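Local coordinates for protein putative oxidoreductase (Magnetospirillum magnetotacticum, PDB 3C1A) that probably catalyses an NAD(P)-dependent redox reaction, as in the Gfo/Idh/MocA family, on a substrate not yet known, at residues 13-18 with 72-77; 27-32 with 282-287; 191-196 with 209-214. One frame throughout, in Å; residues are numbered along the deposited sequence. Where two conformers were deposited one is given.

Contact 1 (13-18 with 72-77)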
ATOM      1  N   LEU A  13     -16.439   6.735 -10.740  1.00 12.09           N
ATOM      2  CA  LEU A  13     -15.513   5.651 -10.503  1.00 12.85           C
ATOM      3  C   LEU A  13     -16.134   4.321 -10.734  1.00 11.57           C
ATOM      4  O   LEU A  13     -17.317   4.134 -10.517  1.00 15.64           O
ATOM      5  CB  LEU A  13     -14.999   5.667  -9.060  1.00 11.52           C
ATOM      6  CG  LEU A  13     -14.299   6.902  -8.543  1.00 15.09           C
ATOM      7  CD1 LEU A  13     -13.898   6.674  -7.051  1.00 16.62           C
ATOM      8  CD2 LEU A  13     -13.105   7.230  -9.413  1.00 12.76           C
ATOM      9  N   ALA A  14     -15.311   3.372 -11.169  1.00 13.06           N
ATOM     10  CA  ALA A  14     -15.746   1.992 -11.257  1.00 12.46           C
ATOM     11  C   ALA A  14     -14.745   1.109 -10.508  1.00 13.23           C
ATOM     12  O   ALA A  14     -13.569   1.451 -10.391  1.00  7.67           O
ATOM     13  CB  ALA A  14     -15.882   1.558 -12.712  1.00 12.88           C
ATOM     14  N   LEU A  15     -15.231  -0.016  -9.987  1.00 12.48           N
ATOM     15  CA  LEU A  15     -14.408  -0.924  -9.209  1.00 12.55           C
ATOM     16  C   LEU A  15     -14.380  -2.306  -9.857  1.00 10.12           C
ATOM     17  O   LEU A  15     -15.440  -2.877 -10.239  1.00 10.72           O
ATOM     18  CB  LEU A  15     -14.958  -1.002  -7.785  1.00 11.97           C
ATOM     19  CG  LEU A  15     -14.353  -2.010  -6.801  1.00 17.25           C
ATOM     20  CD1 LEU A  15     -12.875  -1.727  -6.611  1.00 12.58           C
ATOM     21  CD2 LEU A  15     -15.109  -1.955  -5.474  1.00 14.71           C
ATOM     22  N   ILE A  16     -13.172  -2.816 -10.071  1.00 13.26           N
ATOM     23  CA  ILE A  16     -13.028  -4.140 -10.580  1.00 11.79           C
ATOM     24  C   ILE A  16     -12.439  -4.892  -9.385  1.00 14.15           C
ATOM     25  O   ILE A  16     -11.310  -4.609  -8.965  1.00 14.93           O
ATOM     26  CB  ILE A  16     -12.150  -4.227 -11.833  1.00 13.67           C
ATOM     27  CG1 ILE A  16     -12.777  -3.402 -12.976  1.00 17.93           C
ATOM     28  CG2 ILE A  16     -11.969  -5.689 -12.200  1.00 12.87           C
ATOM     29  CD1 ILE A  16     -11.846  -3.079 -14.111  1.00 10.87           C
ATOM     30  N   GLY A  17     -13.227  -5.804  -8.821  1.00 16.06           N
ATOM     31  CA  GLY A  17     -12.863  -6.511  -7.591  1.00 20.21           C
ATOM     32  C   GLY A  17     -12.958  -8.003  -7.747  1.00 24.18           C
ATOM     33  O   GLY A  17     -13.834  -8.503  -8.441  1.00 23.78           O
ATOM     34  N   ALA A  18     -12.042  -8.729  -7.122  1.00 27.10           N
ATOM     35  CA  ALA A  18     -12.133 -10.185  -7.060  1.00 29.29           C
ATOM     36  C   ALA A  18     -11.498 -10.654  -5.765  1.00 32.38           C
ATOM     37  O   ALA A  18     -10.490 -10.094  -5.321  1.00 30.21           O
ATOM     38  CB  ALA A  18     -11.438 -10.822  -8.258  1.00 29.02           C
ATOM     39  N   ALA A  72     -12.521   6.806 -14.073  1.00 11.36           N
ATOM     40  CA  ALA A  72     -11.383   6.202 -13.381  1.00 10.91           C
ATOM     41  C   ALA A  72     -11.764   4.823 -12.859  1.00 11.89           C
ATOM     42  O   ALA A  72     -12.919   4.576 -12.556  1.00 10.63           O
ATOM     43  CB  ALA A  72     -10.922   7.117 -12.206  1.00 11.71           C
ATOM     44  N   VAL A  73     -10.777   3.927 -12.792  0.50  9.57           N
ATOM     45  CA  VAL A  73     -10.981   2.528 -12.390  0.50 10.01           C
ATOM     46  C   VAL A  73     -10.133   2.197 -11.151  0.50 11.45           C
ATOM     47  O   VAL A  73      -8.931   2.481 -11.138  0.50 10.13           O
ATOM     48  CB  VAL A  73     -10.590   1.540 -13.530  0.50 12.66           C
ATOM     49  CG1 VAL A  73     -10.920   0.109 -13.135  0.50  7.97           C
ATOM     50  CG2 VAL A  73     -11.288   1.914 -14.862  0.50 12.82           C
ATOM     51  N   ILE A  74     -10.760   1.613 -10.125  1.00 10.54           N
ATOM     52  CA  ILE A  74     -10.048   1.039  -9.010  1.00 11.85           C
ATOM     53  C   ILE A  74      -9.884  -0.487  -9.260  1.00  7.75           C
ATOM     54  O   ILE A  74     -10.880  -1.226  -9.445  1.00 10.02           O
ATOM     55  CB  ILE A  74     -10.815   1.290  -7.695  1.00 11.54           C
ATOM     56  CG1 ILE A  74     -11.086   2.797  -7.507  1.00 13.81           C
ATOM     57  CG2 ILE A  74     -10.090   0.683  -6.487  1.00 12.71           C
ATOM     58  CD1 ILE A  74     -11.708   3.157  -6.129  1.00 15.96           C
ATOM     59  N   ILE A  75      -8.643  -0.953  -9.311  1.00 11.61           N
ATOM     60  CA  ILE A  75      -8.353  -2.339  -9.581  1.00 10.41           C
ATOM     61  C   ILE A  75      -7.961  -3.023  -8.234  1.00 15.70           C
ATOM     62  O   ILE A  75      -6.849  -2.853  -7.722  1.00 14.54           O
ATOM     63  CB  ILE A  75      -7.249  -2.464 -10.719  1.00 13.47           C
ATOM     64  CG1 ILE A  75      -7.772  -1.840 -12.025  1.00 15.21           C
ATOM     65  CG2 ILE A  75      -6.881  -3.878 -10.960  1.00 11.55           C
ATOM     66  CD1 ILE A  75      -6.675  -1.501 -13.040  1.00 13.05           C
ATOM     67  N   ALA A  76      -8.909  -3.777  -7.671  1.00 14.21           N
ATOM     68  CA  ALA A  76      -8.730  -4.510  -6.426  1.00 17.23           C
ATOM     69  C   ALA A  76      -8.908  -6.025  -6.678  1.00 15.90           C
ATOM     70  O   ALA A  76      -9.782  -6.665  -6.123  1.00 18.33           O
ATOM     71  CB  ALA A  76      -9.701  -3.976  -5.401  1.00 15.44           C
ATOM     72  N   THR A  77      -8.078  -6.568  -7.567  1.00 18.65           N
ATOM     73  CA  THR A  77      -8.100  -7.973  -7.961  1.00 17.29           C
ATOM     74  C   THR A  77      -6.809  -8.664  -7.421  1.00 18.41           C
ATOM     75  O   THR A  77      -5.919  -7.990  -6.910  1.00 15.15           O
ATOM     76  CB  THR A  77      -8.198  -8.116  -9.525  1.00 19.15           C
ATOM     77  OG1 THR A  77      -7.078  -7.489 -10.159  1.00 15.96           O
ATOM     78  CG2 THR A  77      -9.497  -7.506 -10.087  1.00 16.77           C
TER

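Contact 2 (27-32 with 282-287)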
ATOM      1  N   ARG A  27     -17.654   0.797   0.440  1.00 18.25           N
ATOM      2  CA  ARG A  27     -18.189   1.696   1.514  1.00 19.25           C
ATOM      3  C   ARG A  27     -17.441   3.016   1.562  1.00 18.74           C
ATOM      4  O   ARG A  27     -18.027   4.057   1.857  1.00 17.91           O
ATOM      5  CB  ARG A  27     -18.149   1.059   2.902  1.00 20.52           C
ATOM      6  CG  ARG A  27     -16.778   0.673   3.392  1.00 22.24           C
ATOM      7  CD  ARG A  27     -16.861   0.025   4.768  1.00 23.81           C
ATOM      8  NE  ARG A  27     -15.697   0.366   5.573  1.00 21.38           N
ATOM      9  N   THR A  28     -16.148   2.971   1.274  1.00 18.11           N
ATOM     10  CA  THR A  28     -15.333   4.187   1.230  1.00 17.99           C
ATOM     11  C   THR A  28     -15.833   5.097   0.117  1.00 18.67           C
ATOM     12  O   THR A  28     -16.053   6.297   0.330  1.00 20.75           O
ATOM     13  CB  THR A  28     -13.841   3.864   0.981  1.00 19.26           C
ATOM     14  OG1 THR A  28     -13.332   2.995   2.012  1.00 16.84           O
ATOM     15  CG2 THR A  28     -13.039   5.136   0.941  1.00 15.02           C
ATOM     16  N   ILE A  29     -16.040   4.550  -1.084  1.00 16.59           N
ATOM     17  CA  ILE A  29     -16.525   5.385  -2.180  1.00 16.29           C
ATOM     18  C   ILE A  29     -17.908   5.932  -1.839  1.00 17.69           C
ATOM     19  O   ILE A  29     -18.216   7.087  -2.142  1.00 16.90           O
ATOM     20  CB  ILE A  29     -16.637   4.667  -3.518  1.00 16.72           C
ATOM     21  CG1 ILE A  29     -15.271   4.132  -3.996  1.00 16.32           C
ATOM     22  CG2 ILE A  29     -17.243   5.623  -4.565  1.00 20.12           C
ATOM     23  CD1 ILE A  29     -15.400   3.154  -5.112  1.00 23.53           C
ATOM     24  N   ALA A  30     -18.754   5.102  -1.229  1.00 20.97           N
ATOM     25  CA  ALA A  30     -20.115   5.548  -0.877  1.00 21.42           C
ATOM     26  C   ALA A  30     -20.137   6.753   0.052  1.00 22.88           C
ATOM     27  O   ALA A  30     -21.056   7.589  -0.022  1.00 23.76           O
ATOM     28  CB  ALA A  30     -20.910   4.397  -0.256  1.00 22.05           C
ATOM     29  N   GLY A  31     -19.138   6.855   0.931  1.00 23.50           N
ATOM     30  CA  GLY A  31     -19.061   7.953   1.899  1.00 23.11           C
ATOM     31  C   GLY A  31     -18.417   9.239   1.393  1.00 23.42           C
ATOM     32  O   GLY A  31     -18.449  10.253   2.083  1.00 27.26           O
ATOM     33  N   LEU A  32     -17.847   9.199   0.187  1.00 23.83           N
ATOM     34  CA  LEU A  32     -17.171  10.363  -0.403  1.00 23.67           C
ATOM     35  C   LEU A  32     -18.196  11.217  -1.121  1.00 24.12           C
ATOM     36  O   LEU A  32     -18.849  10.751  -2.049  1.00 24.84           O
ATOM     37  CB  LEU A  32     -16.071   9.934  -1.396  1.00 22.78           C
ATOM     38  CG  LEU A  32     -14.830   9.208  -0.864  1.00 21.44           C
ATOM     39  CD1 LEU A  32     -13.891   8.796  -2.000  1.00 21.66           C
ATOM     40  CD2 LEU A  32     -14.072  10.039   0.143  1.00 18.43           C
ATOM     41  N   ARG A 282      -8.704   8.679   2.798  1.00 14.23           N
ATOM     42  CA  ARG A 282      -7.775   9.634   2.211  1.00 12.74           C
ATOM     43  C   ARG A 282      -7.294   9.262   0.843  1.00 11.58           C
ATOM     44  O   ARG A 282      -7.270  10.108  -0.034  1.00 12.60           O
ATOM     45  CB  ARG A 282      -6.565   9.808   3.111  1.00 13.52           C
ATOM     46  CG  ARG A 282      -5.660  10.979   2.739  1.00 11.70           C
ATOM     47  CD  ARG A 282      -4.854  11.389   3.953  1.00 18.05           C
ATOM     48  NE  ARG A 282      -3.875  12.393   3.595  1.00 26.44           N
ATOM     49  CZ  ARG A 282      -4.029  13.692   3.803  1.00 44.15           C
ATOM     50  NH1 ARG A 282      -5.127  14.180   4.376  1.00 53.45           N
ATOM     51  NH2 ARG A 282      -3.064  14.518   3.429  1.00 48.86           N
ATOM     52  N   ALA A 283      -6.895   7.994   0.664  1.00 13.56           N
ATOM     53  CA  ALA A 283      -6.449   7.473  -0.640  1.00 11.94           C
ATOM     54  C   ALA A 283      -7.469   7.671  -1.766  1.00 12.66           C
ATOM     55  O   ALA A 283      -7.137   8.209  -2.831  1.00 10.58           O
ATOM     56  CB  ALA A 283      -6.100   5.992  -0.509  1.00  9.84           C
ATOM     57  N   VAL A 284      -8.690   7.197  -1.532  1.00 12.93           N
ATOM     58  CA  VAL A 284      -9.781   7.325  -2.495  1.00 12.01           C
ATOM     59  C   VAL A 284     -10.262   8.801  -2.652  1.00 13.09           C
ATOM     60  O   VAL A 284     -10.577   9.247  -3.751  1.00 12.35           O
ATOM     61  CB  VAL A 284     -10.954   6.393  -2.090  1.00 15.35           C
ATOM     62  CG1 VAL A 284     -12.112   6.504  -3.072  1.00 16.95           C
ATOM     63  CG2 VAL A 284     -10.462   4.945  -1.997  1.00 12.75           C
ATOM     64  N   ARG A 285     -10.335   9.561  -1.569  1.00 12.56           N
ATOM     65  CA  ARG A 285     -10.685  10.989  -1.691  1.00 13.62           C
ATOM     66  C   ARG A 285      -9.686  11.754  -2.552  1.00 11.56           C
ATOM     67  O   ARG A 285     -10.070  12.421  -3.506  1.00 10.07           O
ATOM     68  CB  ARG A 285     -10.800  11.641  -0.312  1.00 14.86           C
ATOM     69  CG  ARG A 285     -11.280  13.099  -0.353  1.00 16.58           C
ATOM     70  CD  ARG A 285     -11.324  13.748   1.011  1.00 20.45           C
ATOM     71  NE  ARG A 285     -10.065  13.604   1.719  1.00 18.15           N
ATOM     72  CZ  ARG A 285      -9.023  14.402   1.568  1.00 17.00           C
ATOM     73  NH1 ARG A 285      -9.092  15.441   0.744  1.00 21.01           N
ATOM     74  NH2 ARG A 285      -7.922  14.169   2.259  1.00 20.65           N
ATOM     75  N   LEU A 286      -8.405  11.652  -2.222  1.00 10.81           N
ATOM     76  CA  LEU A 286      -7.355  12.273  -3.011  1.00 12.61           C
ATOM     77  C   LEU A 286      -7.325  11.799  -4.456  1.00 13.13           C
ATOM     78  O   LEU A 286      -7.226  12.613  -5.387  1.00 12.03           O
ATOM     79  CB  LEU A 286      -5.996  12.045  -2.374  1.00 13.50           C
ATOM     80  CG  LEU A 286      -5.799  12.814  -1.061  1.00 13.31           C
ATOM     81  CD1 LEU A 286      -4.419  12.399  -0.477  1.00 12.22           C
ATOM     82  CD2 LEU A 286      -5.959  14.323  -1.260  1.00 12.00           C
ATOM     83  N   PHE A 287      -7.399  10.491  -4.657  1.00 15.92           N
ATOM     84  CA  PHE A 287      -7.358   9.913  -6.003  1.00 13.08           C
ATOM     85  C   PHE A 287      -8.519  10.481  -6.808  1.00 11.47           C
ATOM     86  O   PHE A 287      -8.298  11.034  -7.856  1.00 12.47           O
ATOM     87  CB  PHE A 287      -7.418   8.380  -5.974  1.00 11.23           C
ATOM     88  CG  PHE A 287      -7.611   7.757  -7.307  1.00 17.03           C
ATOM     89  CD1 PHE A 287      -6.551   7.665  -8.217  1.00 12.42           C
ATOM     90  CD2 PHE A 287      -8.849   7.235  -7.675  1.00 14.92           C
ATOM     91  CE1 PHE A 287      -6.742   7.108  -9.490  1.00 18.04           C
ATOM     92  CE2 PHE A 287      -9.029   6.623  -8.967  1.00  9.24           C
ATOM     93  CZ  PHE A 287      -8.018   6.582  -9.856  1.00 12.04           C
TER

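Contact 3 (191-196 with 209-214)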
ATOM      1  N   THR A 191      19.653  -5.322  -0.818  1.00 22.54           N
ATOM      2  CA  THR A 191      18.410  -5.897  -0.331  1.00 22.83           C
ATOM      3  C   THR A 191      18.636  -7.395  -0.138  1.00 21.26           C
ATOM      4  O   THR A 191      19.162  -8.068  -1.037  1.00 21.22           O
ATOM      5  CB  THR A 191      17.304  -5.752  -1.370  1.00 23.74           C
ATOM      6  OG1 THR A 191      17.312  -4.428  -1.889  1.00 29.69           O
ATOM      7  CG2 THR A 191      15.968  -6.028  -0.754  1.00 31.62           C
ATOM      8  N   SER A 192      18.297  -7.890   1.037  1.00 18.14           N
ATOM      9  CA  SER A 192      18.325  -9.322   1.337  1.00 19.62           C
ATOM     10  C   SER A 192      17.232  -9.684   2.318  1.00 19.51           C
ATOM     11  O   SER A 192      16.726  -8.837   3.030  1.00 19.57           O
ATOM     12  CB  SER A 192      19.678  -9.722   1.905  1.00 18.72           C
ATOM     13  OG  SER A 192      19.945  -9.056   3.119  1.00 23.35           O
ATOM     14  N   ALA A 193      16.860 -10.952   2.330  1.00 19.65           N
ATOM     15  CA  ALA A 193      15.804 -11.445   3.209  1.00 18.54           C
ATOM     16  C   ALA A 193      16.349 -12.622   4.004  1.00 18.49           C
ATOM     17  O   ALA A 193      17.082 -13.467   3.470  1.00 21.77           O
ATOM     18  CB  ALA A 193      14.583 -11.859   2.415  1.00 20.04           C
ATOM     19  N   SER A 194      16.013 -12.641   5.277  1.00 17.10           N
ATOM     20  CA  SER A 194      16.472 -13.668   6.197  1.00 19.75           C
ATOM     21  C   SER A 194      15.297 -14.246   6.949  1.00 16.43           C
ATOM     22  O   SER A 194      14.600 -13.540   7.700  1.00 17.96           O
ATOM     23  CB  SER A 194      17.492 -13.114   7.179  1.00 22.18           C
ATOM     24  OG  SER A 194      18.131 -14.174   7.877  1.00 30.85           O
ATOM     25  N   TRP A 195      15.101 -15.543   6.738  1.00 17.32           N
ATOM     26  CA  TRP A 195      14.031 -16.296   7.367  1.00 16.95           C
ATOM     27  C   TRP A 195      14.526 -16.908   8.659  1.00 16.87           C
ATOM     28  O   TRP A 195      15.401 -17.773   8.651  1.00 20.24           O
ATOM     29  CB  TRP A 195      13.535 -17.404   6.444  1.00 16.65           C
ATOM     30  CG  TRP A 195      12.779 -16.883   5.271  1.00 17.38           C
ATOM     31  CD1 TRP A 195      13.297 -16.478   4.092  1.00 17.96           C
ATOM     32  CD2 TRP A 195      11.366 -16.697   5.179  1.00 18.45           C
ATOM     33  NE1 TRP A 195      12.298 -16.051   3.254  1.00 20.67           N
ATOM     34  CE2 TRP A 195      11.100 -16.174   3.901  1.00 16.52           C
ATOM     35  CE3 TRP A 195      10.304 -16.928   6.042  1.00 16.53           C
ATOM     36  CZ2 TRP A 195       9.820 -15.883   3.476  1.00 19.20           C
ATOM     37  CZ3 TRP A 195       9.049 -16.650   5.631  1.00 17.44           C
ATOM     38  CH2 TRP A 195       8.800 -16.127   4.356  1.00 21.01           C
ATOM     39  N   ALA A 196      13.949 -16.471   9.757  1.00 11.96           N
ATOM     40  CA  ALA A 196      14.208 -17.050  11.062  1.00 13.42           C
ATOM     41  C   ALA A 196      13.568 -18.429  11.218  1.00 15.10           C
ATOM     42  O   ALA A 196      14.147 -19.345  11.850  1.00 16.39           O
ATOM     43  CB  ALA A 196      13.652 -16.093  12.156  1.00 12.02           C
ATOM     44  N   VAL A 209      10.139 -13.568   8.666  1.00 13.27           N
ATOM     45  CA  VAL A 209      11.204 -13.113   7.786  1.00 14.45           C
ATOM     46  C   VAL A 209      11.540 -11.670   8.139  1.00 12.92           C
ATOM     47  O   VAL A 209      10.683 -10.906   8.595  1.00 14.65           O
ATOM     48  CB  VAL A 209      10.854 -13.244   6.302  1.00 14.27           C
ATOM     49  CG1 VAL A 209       9.644 -12.371   5.956  1.00 15.15           C
ATOM     50  CG2 VAL A 209      12.053 -12.889   5.412  1.00 14.65           C
ATOM     51  N   THR A 210      12.826 -11.352   8.053  1.00 13.71           N
ATOM     52  CA  THR A 210      13.275  -9.973   8.110  1.00 12.26           C
ATOM     53  C   THR A 210      13.943  -9.572   6.794  1.00 12.47           C
ATOM     54  O   THR A 210      14.875 -10.253   6.336  1.00 14.34           O
ATOM     55  CB  THR A 210      14.184  -9.699   9.318  1.00 13.66           C
ATOM     56  OG1 THR A 210      13.368  -9.745  10.508  1.00 16.69           O
ATOM     57  CG2 THR A 210      14.797  -8.279   9.186  1.00 10.79           C
ATOM     58  N   LEU A 211      13.445  -8.486   6.194  1.00 14.21           N
ATOM     59  CA  LEU A 211      14.061  -7.856   5.027  1.00 12.80           C
ATOM     60  C   LEU A 211      15.025  -6.770   5.472  1.00 15.04           C
ATOM     61  O   LEU A 211      14.659  -5.918   6.262  1.00 14.35           O
ATOM     62  CB  LEU A 211      13.023  -7.245   4.075  1.00 13.49           C
ATOM     63  CG  LEU A 211      11.873  -8.148   3.637  1.00 17.65           C
ATOM     64  CD1 LEU A 211      11.103  -7.453   2.561  1.00 18.88           C
ATOM     65  CD2 LEU A 211      12.366  -9.517   3.174  1.00 19.15           C
ATOM     66  N   THR A 212      16.253  -6.819   4.964  1.00 12.11           N
ATOM     67  CA  THR A 212      17.228  -5.753   5.206  1.00 16.20           C
ATOM     68  C   THR A 212      17.518  -5.009   3.918  1.00 15.92           C
ATOM     69  O   THR A 212      17.935  -5.612   2.931  1.00 18.21           O
ATOM     70  CB  THR A 212      18.559  -6.267   5.795  1.00 14.84           C
ATOM     71  OG1 THR A 212      18.299  -7.151   6.889  1.00 16.99           O
ATOM     72  CG2 THR A 212      19.404  -5.076   6.306  1.00 17.85           C
ATOM     73  N   LEU A 213      17.301  -3.697   3.966  1.00 15.34           N
ATOM     74  CA  LEU A 213      17.516  -2.768   2.853  1.00 15.35           C
ATOM     75  C   LEU A 213      18.558  -1.772   3.311  1.00 14.54           C
ATOM     76  O   LEU A 213      18.351  -1.098   4.315  1.00 12.81           O
ATOM     77  CB  LEU A 213      16.219  -2.007   2.530  1.00 15.58           C
ATOM     78  CG  LEU A 213      15.074  -2.727   1.783  1.00 23.53           C
ATOM     79  CD1 LEU A 213      14.678  -4.021   2.448  1.00 25.31           C
ATOM     80  CD2 LEU A 213      13.851  -1.811   1.622  1.00 18.83           C
ATOM     81  N   ALA A 214      19.695  -1.712   2.610  1.00 13.25           N
ATOM     82  CA  ALA A 214      20.792  -0.809   2.982  1.00 14.18           C
ATOM     83  C   ALA A 214      20.819   0.453   2.130  1.00 12.76           C
ATOM     84  O   ALA A 214      20.705   0.421   0.896  1.00 14.79           O
ATOM     85  CB  ALA A 214      22.160  -1.552   2.914  1.00 15.54           C
TER
HETATM   86  O   HOH W   1      20.793  -5.960   2.339  1.00 41.34           O

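Contact 1 (13-18 with 72-77)
Ile16 and Val73 meet on one face of a parallel strand pair. Their side chains slant across each other, and CD1 of Ile16 lies 3.5 Å from CG1 of Val73. Val73 has a second conformer, and this closeness holds for the one described. Ile16 reaches Val73 because its CG1 branch stands anti to the carbonyl carbon (chi1 -61°). The CG2 branch of Ile16 goes the other way and lies alongside CG2 of Thr77, 3.7 Å off, both side chains pointing the same way. Thr77 thus offers its methyl to Ile16, while its OG1 is hydrogen-bonded to OG1 of Thr81.

The other face carries Leu13, Leu15, Ala72, Ile74 and Ala76. Leu15 bends over its neighbour strand, and its CD1 sits 3.7 Å from CG2 of Ile74 and also near CB of Ala76. Leu13 sets CD2 against CB of Ala72 at 3.5 Å.

Five backbone hydrogen bonds hold the strands in register. Ile16 N to Ile74 O is 2.9 Å and almost straight, at 178° at the hydrogen. The last, Ala18 N to Ala76 O, is longer at 3.2 Å, and its donor is tilted 33° out of the carbonyl plane.

These are two central strands of the Rossmann fold. Strand 11-17 also pairs with strand 35-42 through Leu13, Leu15 and Gly17, and strand 72-76 has strand 95-99 on its far side. Helix 82-91 covers the Ile16 face through Ile85. Helix 25-31 packs on the Leu15 face with Tyr25, Ile26 and Ile29.

Contact 2 (27-32 with 282-287)
Val284 and Leu32 have the most surface buried here. Val284 points from helix 279-290 toward the end of helix 25-31 and is met by three side chains. Leu32 comes in obliquely with its CD1 methyl. The exact placing of that methyl is doubtful, because its modelled gap to the CG1 branch of Val284 is too short to be trusted. Thr28 also approaches obliquely, with CG2 at 3.9 Å from both CB and CG2 of Val284. Ile29 crosses Val284 at about a right angle, and its CG1 is 4.1 Å from CG1 of Val284. With CG1 anti to the backbone N (chi1 180°), Val284 turns that branch to Ile29 and keeps CG2 for Thr28.

The contact joins a helix of the Rossmann domain to a helix from late in the chain. Helix 25-31 follows the first strand of the Rossmann fold, while helix 279-290 comes after the last strand of the large mixed sheet. No hydrogen bond links the two segments, and the contact is apolar packing.

Leu32 straddles two residues of helix 279-290, and its second partner is Arg285. The CD2 branch of Leu32 meets the aliphatic root of Arg285, 3.7 Å from CB, the two side chains crossing at about a right angle. The Arg285 chain bends at its third torsion (52°) and carries the guanidinium away from Leu32, where NE forms a salt bridge with Glu277.

Thr28 turns its methyl to Val284 and hydrogen-bonds through OG1 to Asn24 O, just ahead of the helix. Leu280 and Thr281 also touch Thr28, and Thr281 reaches Leu32.

Contact 3 (191-196 with 209-214)
Ser192 pairs with Thr212, and Ser194 with Thr210, by two backbone hydrogen bonds each. These are the hydrogen-bonded pairs of an antiparallel beta hairpin, strands 190-201 and 204-215, in the C-terminal domain of the Gfo/Idh/MocA family. Thr210 N to Ser194 O is 2.8 Å and 174° at the hydrogen. Its donor lies 27° off the carbonyl plane. Ser192 N to Thr212 O is 3.0 Å, with the donor in the carbonyl plane. Thr212 O accepts a second hydrogen bond, from a water at 2.9 Å. That water bonds only weakly to Ser192 OG, on the face of Ser192, Ser194, Thr210 and Thr212.

Thr191, Ala193, Trp195, Val209, Leu211 and Leu213 lie on the other face. Helix 301-314 touches it through Cys314, and helix 168-184 through Met168 and Leu169. Thr191 and Leu213 lie side by side here. Ala193 CB is crowded by CD2 of Leu211, 3.3 Å away. Trp195 swings its indole over Val209, with CG anti to the carbonyl carbon (chi1 -71°). Outside the pair, Arg198 makes a cation-pi contact with Trp195. A serine in place of Trp195 would probably uncover the side of Val209 now under the indole and leave Arg198 without its aromatic partner.

The CG2 branch of Val209 is shared between Ser194 O, 3.5 Å away, and the indole, where CE2 is its closest atom. The CB of Val209 stands over the six-membered ring of Trp195, 3.6 Å from its centroid, as a CH-pi contact.

From the N terminus, strand 11-17 opens contact 1 and helix 25-31 opens contact 2. Contact 1 closes first, when strand 72-76 returns to the same parallel sheet. Contact 2 closes only near the end of the chain, with helix 279-290, so the two loops cross. They also touch: Ile29 packs on Ile74, and Phe287 on Ala72 and Leu13. The late helix is thereby tied to the Rossmann sheet. Contact 3 lies within the long loop of contact 2 and closes a short loop, the hairpin at the edge of the mixed sheet. It stands apart, with its centre about 32 Å from that of contact 1, on the opposite side of the chain's centre.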